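Local coordinates for protein RNase III inhibitor (PDB 5M3I) that is of unknown function but adopts the macro domain fold, a mixed beta sheet packed between layers of helices, at residues A26-V31 with I85-K90; V31-V36 with V65-M70. One frame throughout, in Å; residues are numbered along the deposited sequence.

Contact 1 (A26-V31 with I85-K90); sequences ALVNTV and INFPTK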
ATOM      1  N   ALA A  26      10.046   2.250   0.667  1.00 51.10           N
ATOM      2  CA  ALA A  26       8.708   2.352   0.081  1.00 51.12           C
ATOM      3  C   ALA A  26       7.633   2.488   1.156  1.00 48.88           C
ATOM      4  O   ALA A  26       7.784   1.996   2.274  1.00 47.95           O
ATOM      5  CB  ALA A  26       8.408   1.145  -0.787  1.00 51.65           C
ATOM      6  N   LEU A  27       6.558   3.178   0.797  1.00 48.13           N
ATOM      7  CA  LEU A  27       5.353   3.208   1.620  1.00 46.67           C
ATOM      8  C   LEU A  27       4.222   2.654   0.809  1.00 46.60           C
ATOM      9  O   LEU A  27       4.104   2.995  -0.364  1.00 48.01           O
ATOM     10  CB  LEU A  27       5.019   4.637   2.007  1.00 49.38           C
ATOM     11  CG  LEU A  27       6.108   5.459   2.679  1.00 50.94           C
ATOM     12  CD1 LEU A  27       5.585   6.869   2.899  1.00 55.33           C
ATOM     13  CD2 LEU A  27       6.492   4.838   3.999  1.00 53.13           C
ATOM     14  N   VAL A  28       3.382   1.821   1.424  1.00 45.80           N
ATOM     15  CA  VAL A  28       2.143   1.367   0.805  1.00 44.22           C
ATOM     16  C   VAL A  28       0.915   2.198   1.235  1.00 45.92           C
ATOM     17  O   VAL A  28       0.702   2.494   2.411  1.00 47.99           O
ATOM     18  CB  VAL A  28       1.881  -0.088   1.110  1.00 43.67           C
ATOM     19  CG1 VAL A  28       0.577  -0.544   0.458  1.00 44.08           C
ATOM     20  CG2 VAL A  28       3.045  -0.949   0.655  1.00 42.47           C
ATOM     21  N   ASN A  29       0.148   2.617   0.247  1.00 47.28           N
ATOM     22  CA  ASN A  29      -1.086   3.343   0.414  1.00 49.26           C
ATOM     23  C   ASN A  29      -2.238   2.409  -0.043  1.00 48.42           C
ATOM     24  O   ASN A  29      -2.013   1.517  -0.848  1.00 50.64           O
ATOM     25  CB  ASN A  29      -1.021   4.598  -0.450  1.00 49.69           C
ATOM     26  CG  ASN A  29      -2.227   5.511  -0.294  1.00 49.51           C
ATOM     27  OD1 ASN A  29      -2.961   5.447   0.686  1.00 48.21           O
ATOM     28  ND2 ASN A  29      -2.451   6.346  -1.298  1.00 50.97           N
ATOM     29  N   THR A  30      -3.427   2.568   0.535  1.00 48.94           N
ATOM     30  CA  THR A  30      -4.604   1.774   0.169  1.00 49.83           C
ATOM     31  C   THR A  30      -5.518   2.677  -0.612  1.00 51.66           C
ATOM     32  O   THR A  30      -5.866   3.771  -0.129  1.00 52.14           O
ATOM     33  CB  THR A  30      -5.377   1.239   1.398  1.00 54.15           C
ATOM     34  OG1 THR A  30      -5.575   2.269   2.366  1.00 54.72           O
ATOM     35  CG2 THR A  30      -4.563   0.151   2.058  1.00 56.47           C
ATOM     36  N   VAL A  31      -5.903   2.234  -1.803  1.00 50.79           N
ATOM     37  CA  VAL A  31      -6.688   3.062  -2.707  1.00 50.49           C
ATOM     38  C   VAL A  31      -7.861   2.319  -3.318  1.00 52.28           C
ATOM     39  O   VAL A  31      -7.935   1.085  -3.286  1.00 48.90           O
ATOM     40  CB  VAL A  31      -5.844   3.619  -3.881  1.00 51.58           C
ATOM     41  CG1 VAL A  31      -4.723   4.468  -3.349  1.00 54.16           C
ATOM     42  CG2 VAL A  31      -5.296   2.518  -4.777  1.00 51.07           C
ATOM     43  N   ILE A  85       3.660   2.867  -3.202  1.00 51.74           N
ATOM     44  CA  ILE A  85       2.991   1.729  -3.818  1.00 49.69           C
ATOM     45  C   ILE A  85       1.527   1.824  -3.432  1.00 49.28           C
ATOM     46  O   ILE A  85       1.146   1.571  -2.289  1.00 48.85           O
ATOM     47  CB  ILE A  85       3.590   0.425  -3.338  1.00 48.76           C
ATOM     48  CG1 ILE A  85       5.099   0.423  -3.598  1.00 50.92           C
ATOM     49  CG2 ILE A  85       2.919  -0.741  -4.041  1.00 50.23           C
ATOM     50  CD1 ILE A  85       5.843  -0.735  -2.961  1.00 50.08           C
ATOM     51  N   ASN A  86       0.700   2.220  -4.393  1.00 50.49           N
ATOM     52  CA  ASN A  86      -0.726   2.348  -4.170  1.00 48.88           C
ATOM     53  C   ASN A  86      -1.362   1.007  -4.419  1.00 45.46           C
ATOM     54  O   ASN A  86      -1.387   0.527  -5.537  1.00 46.29           O
ATOM     55  CB  ASN A  86      -1.317   3.397  -5.084  1.00 52.48           C
ATOM     56  CG  ASN A  86      -0.793   4.784  -4.768  1.00 55.47           C
ATOM     57  OD1 ASN A  86      -1.223   5.407  -3.800  1.00 55.47           O
ATOM     58  ND2 ASN A  86       0.105   5.299  -5.612  1.00 55.00           N
ATOM     59  N   PHE A  87      -1.880   0.409  -3.354  1.00 44.31           N
ATOM     60  CA  PHE A  87      -2.440  -0.958  -3.355  1.00 44.09           C
ATOM     61  C   PHE A  87      -3.956  -0.836  -3.411  1.00 47.61           C
ATOM     62  O   PHE A  87      -4.566  -0.315  -2.479  1.00 46.12           O
ATOM     63  CB  PHE A  87      -2.006  -1.598  -2.041  1.00 46.01           C
ATOM     64  CG  PHE A  87      -2.285  -3.034  -1.904  1.00 44.87           C
ATOM     65  CD1 PHE A  87      -3.571  -3.524  -2.053  1.00 47.66           C
ATOM     66  CD2 PHE A  87      -1.270  -3.900  -1.605  1.00 44.12           C
ATOM     67  CE1 PHE A  87      -3.814  -4.857  -1.922  1.00 47.48           C
ATOM     68  CE2 PHE A  87      -1.498  -5.246  -1.528  1.00 46.18           C
ATOM     69  CZ  PHE A  87      -2.793  -5.718  -1.637  1.00 46.44           C
ATOM     70  N   PRO A  88      -4.594  -1.294  -4.521  1.00 49.84           N
ATOM     71  CA  PRO A  88      -6.074  -1.185  -4.559  1.00 48.09           C
ATOM     72  C   PRO A  88      -6.748  -2.172  -3.646  1.00 45.62           C
ATOM     73  O   PRO A  88      -6.568  -3.347  -3.795  1.00 46.26           O
ATOM     74  CB  PRO A  88      -6.408  -1.464  -6.039  1.00 48.89           C
ATOM     75  CG  PRO A  88      -5.131  -1.060  -6.772  1.00 48.07           C
ATOM     76  CD  PRO A  88      -4.066  -1.623  -5.866  1.00 48.17           C
ATOM     77  N   THR A  89      -7.497  -1.667  -2.682  1.00 46.82           N
ATOM     78  CA  THR A  89      -8.218  -2.490  -1.743  1.00 47.93           C
ATOM     79  C   THR A  89      -9.719  -2.473  -2.079  1.00 51.93           C
ATOM     80  O   THR A  89     -10.473  -3.220  -1.477  1.00 51.95           O
ATOM     81  CB  THR A  89      -8.022  -1.982  -0.306  1.00 48.52           C
ATOM     82  OG1 THR A  89      -8.380  -0.590  -0.235  1.00 51.46           O
ATOM     83  CG2 THR A  89      -6.619  -2.132   0.097  1.00 47.85           C
ATOM     84  N   LYS A  90     -10.125  -1.609  -3.004  1.00 53.05           N
ATOM     85  CA  LYS A  90     -11.523  -1.450  -3.399  1.00 57.79           C
ATOM     86  C   LYS A  90     -11.598  -1.040  -4.855  1.00 58.95           C
ATOM     87  O   LYS A  90     -10.638  -0.391  -5.399  1.00 56.75           O
ATOM     88  CB  LYS A  90     -12.164  -0.275  -2.643  1.00 60.43           C
ATOM     89  CG  LYS A  90     -12.364  -0.455  -1.181  1.00 65.39           C
ATOM     90  CD  LYS A  90     -12.906   0.844  -0.594  1.00 69.65           C
ATOM     91  CE  LYS A  90     -13.332   0.690   0.859  1.00 74.36           C
ATOM     92  NZ  LYS A  90     -14.670   1.311   1.065  1.00 80.05           N
TER
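Asn29 and Asn86 meet at a slant on one face of the sheet, amide to amide. Asn29 ND2 donates to Asn86 OD1 at 2.9 Å. The donor lies nearly in line with the Asn86 carbonyl, but the N-H...O angle is bent, at 145°. The two amide planes are turned 66° apart. Asn29 holds CG anti to its backbone N (chi1 -176°), whereas CG of Asn86 stands beside its backbone N. Next to this pair, Val31 CG1 packs 3.7 Å from Asn86 OD1. The other branch of Val31, CG2, rests against the Pro88 ring.

On the opposite face the touching groups are carbon. Val28 CG1 touches Phe87 CB at 3.7 Å and approaches the ring obliquely. Ala26 CB meets Ile85 CD1 at the start of the contact. Near its end, the methyls Thr30 CG2 and Thr89 CG2 lie 3.6 Å apart.

The backbones set this pairing. Strands 26-31 and 85-88 run parallel with a twist. Ile85 N donates to Leu27 O, and Asn29 N to Ile85 O. Asn29 O then accepts Phe87 N at 2.7 Å. Val31 N reaches Phe87 O from above the carbonyl plane. Val31 O accepts Thr89 N at 2.9 Å and, weakly, Lys90 N. CA-H groups of Val28, Thr30 and Pro88 add contacts to carbonyl oxygens.

Further out, strand 120-123 pairs with the far edge of 26-31. Helix 99-115 lies against Ile85, Phe87 and Thr89, and helix 40-48 against Asn29. Asn86 ND2 donates to Phe71 O.

In the macro domain sheet, strand 26-31 is central, and 83-88 joins it to edge strand 71-74. The buried asparagine amides are matched to each other and to a carbonyl of the next strand, so polar groups sit in the core with their hydrogen-bonding needs at least partly met.

Contact 2 (V31-V36 with V65-M70); sequences VNCVGV and VTIGKM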
ATOM      1  N   VAL A  31      -5.903   2.234  -1.803  1.00 50.79           N
ATOM      2  CA  VAL A  31      -6.688   3.062  -2.707  1.00 50.49           C
ATOM      3  C   VAL A  31      -7.861   2.319  -3.318  1.00 52.28           C
ATOM      4  O   VAL A  31      -7.935   1.085  -3.286  1.00 48.90           O
ATOM      5  CB  VAL A  31      -5.844   3.619  -3.881  1.00 51.58           C
ATOM      6  CG1 VAL A  31      -4.723   4.468  -3.349  1.00 54.16           C
ATOM      7  CG2 VAL A  31      -5.296   2.518  -4.777  1.00 51.07           C
ATOM      8  N   ASN A  32      -8.785   3.128  -3.841  1.00 55.25           N
ATOM      9  CA  ASN A  32      -9.833   2.691  -4.710  1.00 56.74           C
ATOM     10  C   ASN A  32      -9.417   2.936  -6.173  1.00 56.89           C
ATOM     11  O   ASN A  32      -8.406   3.598  -6.417  1.00 57.16           O
ATOM     12  CB  ASN A  32     -11.154   3.428  -4.395  1.00 57.21           C
ATOM     13  CG  ASN A  32     -11.058   4.926  -4.542  1.00 58.46           C
ATOM     14  OD1 ASN A  32     -10.886   5.468  -5.651  1.00 56.80           O
ATOM     15  ND2 ASN A  32     -11.160   5.635  -3.399  1.00 59.88           N
ATOM     16  N   CYS A  33     -10.212   2.396  -7.105  1.00 56.65           N
ATOM     17  CA  CYS A  33      -9.946   2.477  -8.541  1.00 60.18           C
ATOM     18  C   CYS A  33     -10.641   3.648  -9.275  1.00 61.99           C
ATOM     19  O   CYS A  33     -10.578   3.714 -10.488  1.00 61.93           O
ATOM     20  CB  CYS A  33     -10.317   1.147  -9.235  1.00 58.18           C
ATOM     21  SG  CYS A  33      -9.420  -0.318  -8.618  1.00 58.29           S
ATOM     22  N   VAL A  34     -11.295   4.551  -8.543  1.00 62.06           N
ATOM     23  CA  VAL A  34     -12.066   5.599  -9.167  1.00 60.80           C
ATOM     24  C   VAL A  34     -11.506   6.984  -8.894  1.00 63.61           C
ATOM     25  O   VAL A  34     -12.195   7.984  -9.102  1.00 65.84           O
ATOM     26  CB  VAL A  34     -13.574   5.517  -8.818  1.00 63.81           C
ATOM     27  CG1 VAL A  34     -14.138   4.167  -9.259  1.00 62.97           C
ATOM     28  CG2 VAL A  34     -13.856   5.772  -7.333  1.00 60.71           C
ATOM     29  N   GLY A  35     -10.259   7.063  -8.455  1.00 61.10           N
ATOM     30  CA  GLY A  35      -9.543   8.325  -8.488  1.00 64.91           C
ATOM     31  C   GLY A  35      -9.773   9.251  -7.312  1.00 65.61           C
ATOM     32  O   GLY A  35      -9.647  10.464  -7.442  1.00 74.12           O
ATOM     33  N   VAL A  36     -10.146   8.694  -6.173  1.00 64.72           N
ATOM     34  CA  VAL A  36     -10.508   9.506  -5.012  1.00 63.86           C
ATOM     35  C   VAL A  36      -9.763   9.042  -3.795  1.00 61.65           C
ATOM     36  O   VAL A  36      -9.862   7.884  -3.390  1.00 57.52           O
ATOM     37  CB  VAL A  36     -12.017   9.404  -4.713  1.00 66.35           C
ATOM     38  CG1 VAL A  36     -12.371  10.291  -3.503  1.00 69.00           C
ATOM     39  CG2 VAL A  36     -12.830   9.825  -5.931  1.00 67.28           C
ATOM     40  N   VAL A  65      -5.853   1.655 -13.194  1.00 62.56           N
ATOM     41  CA  VAL A  65      -5.811   1.148 -11.814  1.00 58.75           C
ATOM     42  C   VAL A  65      -6.900   0.089 -11.638  1.00 58.03           C
ATOM     43  O   VAL A  65      -8.085   0.384 -11.786  1.00 61.01           O
ATOM     44  CB  VAL A  65      -6.009   2.288 -10.803  1.00 60.51           C
ATOM     45  CG1 VAL A  65      -5.848   1.797  -9.372  1.00 61.09           C
ATOM     46  CG2 VAL A  65      -5.020   3.403 -11.064  1.00 63.18           C
ATOM     47  N   THR A  66      -6.489  -1.120 -11.247  1.00 58.27           N
ATOM     48  CA  THR A  66      -7.346  -2.250 -11.042  1.00 57.11           C
ATOM     49  C   THR A  66      -6.928  -3.074  -9.841  1.00 55.64           C
ATOM     50  O   THR A  66      -5.767  -3.061  -9.413  1.00 53.27           O
ATOM     51  CB  THR A  66      -7.285  -3.216 -12.265  1.00 65.83           C
ATOM     52  OG1 THR A  66      -5.918  -3.477 -12.615  1.00 67.03           O
ATOM     53  CG2 THR A  66      -8.001  -2.601 -13.479  1.00 68.62           C
ATOM     54  N   ILE A  67      -7.879  -3.843  -9.313  1.00 56.24           N
ATOM     55  CA  ILE A  67      -7.601  -4.852  -8.314  1.00 58.17           C
ATOM     56  C   ILE A  67      -6.504  -5.785  -8.840  1.00 58.32           C
ATOM     57  O   ILE A  67      -6.588  -6.261  -9.961  1.00 65.38           O
ATOM     58  CB  ILE A  67      -8.865  -5.688  -7.955  1.00 60.36           C
ATOM     59  CG1 ILE A  67      -9.987  -4.797  -7.376  1.00 64.68           C
ATOM     60  CG2 ILE A  67      -8.525  -6.805  -6.950  1.00 59.49           C
ATOM     61  CD1 ILE A  67      -9.572  -3.831  -6.274  1.00 64.69           C
ATOM     62  N   GLY A  68      -5.487  -6.018  -8.030  1.00 56.48           N
ATOM     63  CA  GLY A  68      -4.480  -7.040  -8.276  1.00 58.21           C
ATOM     64  C   GLY A  68      -3.206  -6.492  -8.901  1.00 59.04           C
ATOM     65  O   GLY A  68      -2.312  -7.256  -9.251  1.00 64.56           O
ATOM     66  N   LYS A  69      -3.142  -5.184  -9.051  1.00 57.33           N
ATOM     67  CA  LYS A  69      -2.057  -4.509  -9.713  1.00 59.48           C
ATOM     68  C   LYS A  69      -1.703  -3.250  -8.902  1.00 55.42           C
ATOM     69  O   LYS A  69      -2.535  -2.395  -8.686  1.00 50.71           O
ATOM     70  CB  LYS A  69      -2.504  -4.174 -11.132  1.00 67.09           C
ATOM     71  CG  LYS A  69      -1.574  -3.314 -11.967  1.00 75.91           C
ATOM     72  CD  LYS A  69      -1.968  -3.467 -13.454  1.00 86.90           C
ATOM     73  CE  LYS A  69      -1.893  -2.165 -14.247  1.00 91.38           C
ATOM     74  NZ  LYS A  69      -0.489  -1.846 -14.652  1.00 95.01           N
ATOM     75  N   MET A  70      -0.462  -3.166  -8.457  1.00 52.65           N
ATOM     76  CA  MET A  70       0.008  -1.987  -7.809  1.00 51.15           C
ATOM     77  C   MET A  70       0.083  -0.837  -8.811  1.00 54.01           C
ATOM     78  O   MET A  70       0.481  -1.054  -9.966  1.00 58.05           O
ATOM     79  CB  MET A  70       1.397  -2.249  -7.187  1.00 49.63           C
ATOM     80  CG  MET A  70       1.481  -3.361  -6.119  1.00 49.40           C
ATOM     81  SD  MET A  70       0.334  -3.191  -4.716  1.00 50.92           S
ATOM     82  CE  MET A  70      -1.087  -4.110  -5.340  1.00 51.05           C
TER
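Cys33 CB and SG approach the Val65-Thr66 peptide from one side of its plane, beyond its oxygen end. Both CB and SG of Cys33 lie 3.5 Å from Val65 O. SG also comes within 3.7 Å of Thr66 CA. The thiol is further bordered by Val65 CG1 and Ile67 CD1, the latter at 4.2 Å. SG stands beside its own backbone N (chi1 -59°), which directs it at this second loop.

The other flat group is the Asn32 amide. Asn32 turns its CB away from 65-70, and its amide bonds within its own loop. Its OD1 uses an in-plane lone pair for Val34 N at 3.1 Å, which makes an Asx turn. The same oxygen takes a weak bond from Val36 N. ND2 donates to Val36 O at 2.6 Å, with that oxygen tilted out of the amide plane. The amide therefore closes the loop on itself and is held from both its ends.

In the macro domain, 31-36 is the loop that leads from a central strand to helix 40-48. The segment 65-70 leads from helix 50-61 to the edge strand 71-74. A type II beta turn from Thr66 to Lys69 reverses it, with Gly68 at positive phi.

Tyr56 OH of helix 50-61 bonds to Asn32 O. Val65 also packs on Ala59 and Cys60 of that helix, and its side chain reaches Pro88.

In the fold
After edge strand 12-14, the chain enters strand 26-31, which ends at Val31, shared by both contacts. The chain then runs through loop 31-36, helix 40-48 and helix 50-61. At 65-70 it returns to that loop, so contact 2 closes the inner loop. It continues through edge strand 71-74 and comes back as strand 83-88, where contact 1 closes the outer loop. Contact 2 is nested inside it. Contact 1 joins a central strand, 26-31, to its neighbour 83-88, and contact 2 joins two connecting loops at the C-terminal end of strand 26-31. The contacts touch: the Pro88 ring packs on Thr66 O and Lys69 O, and Lys90 O approaches Cys33 SG.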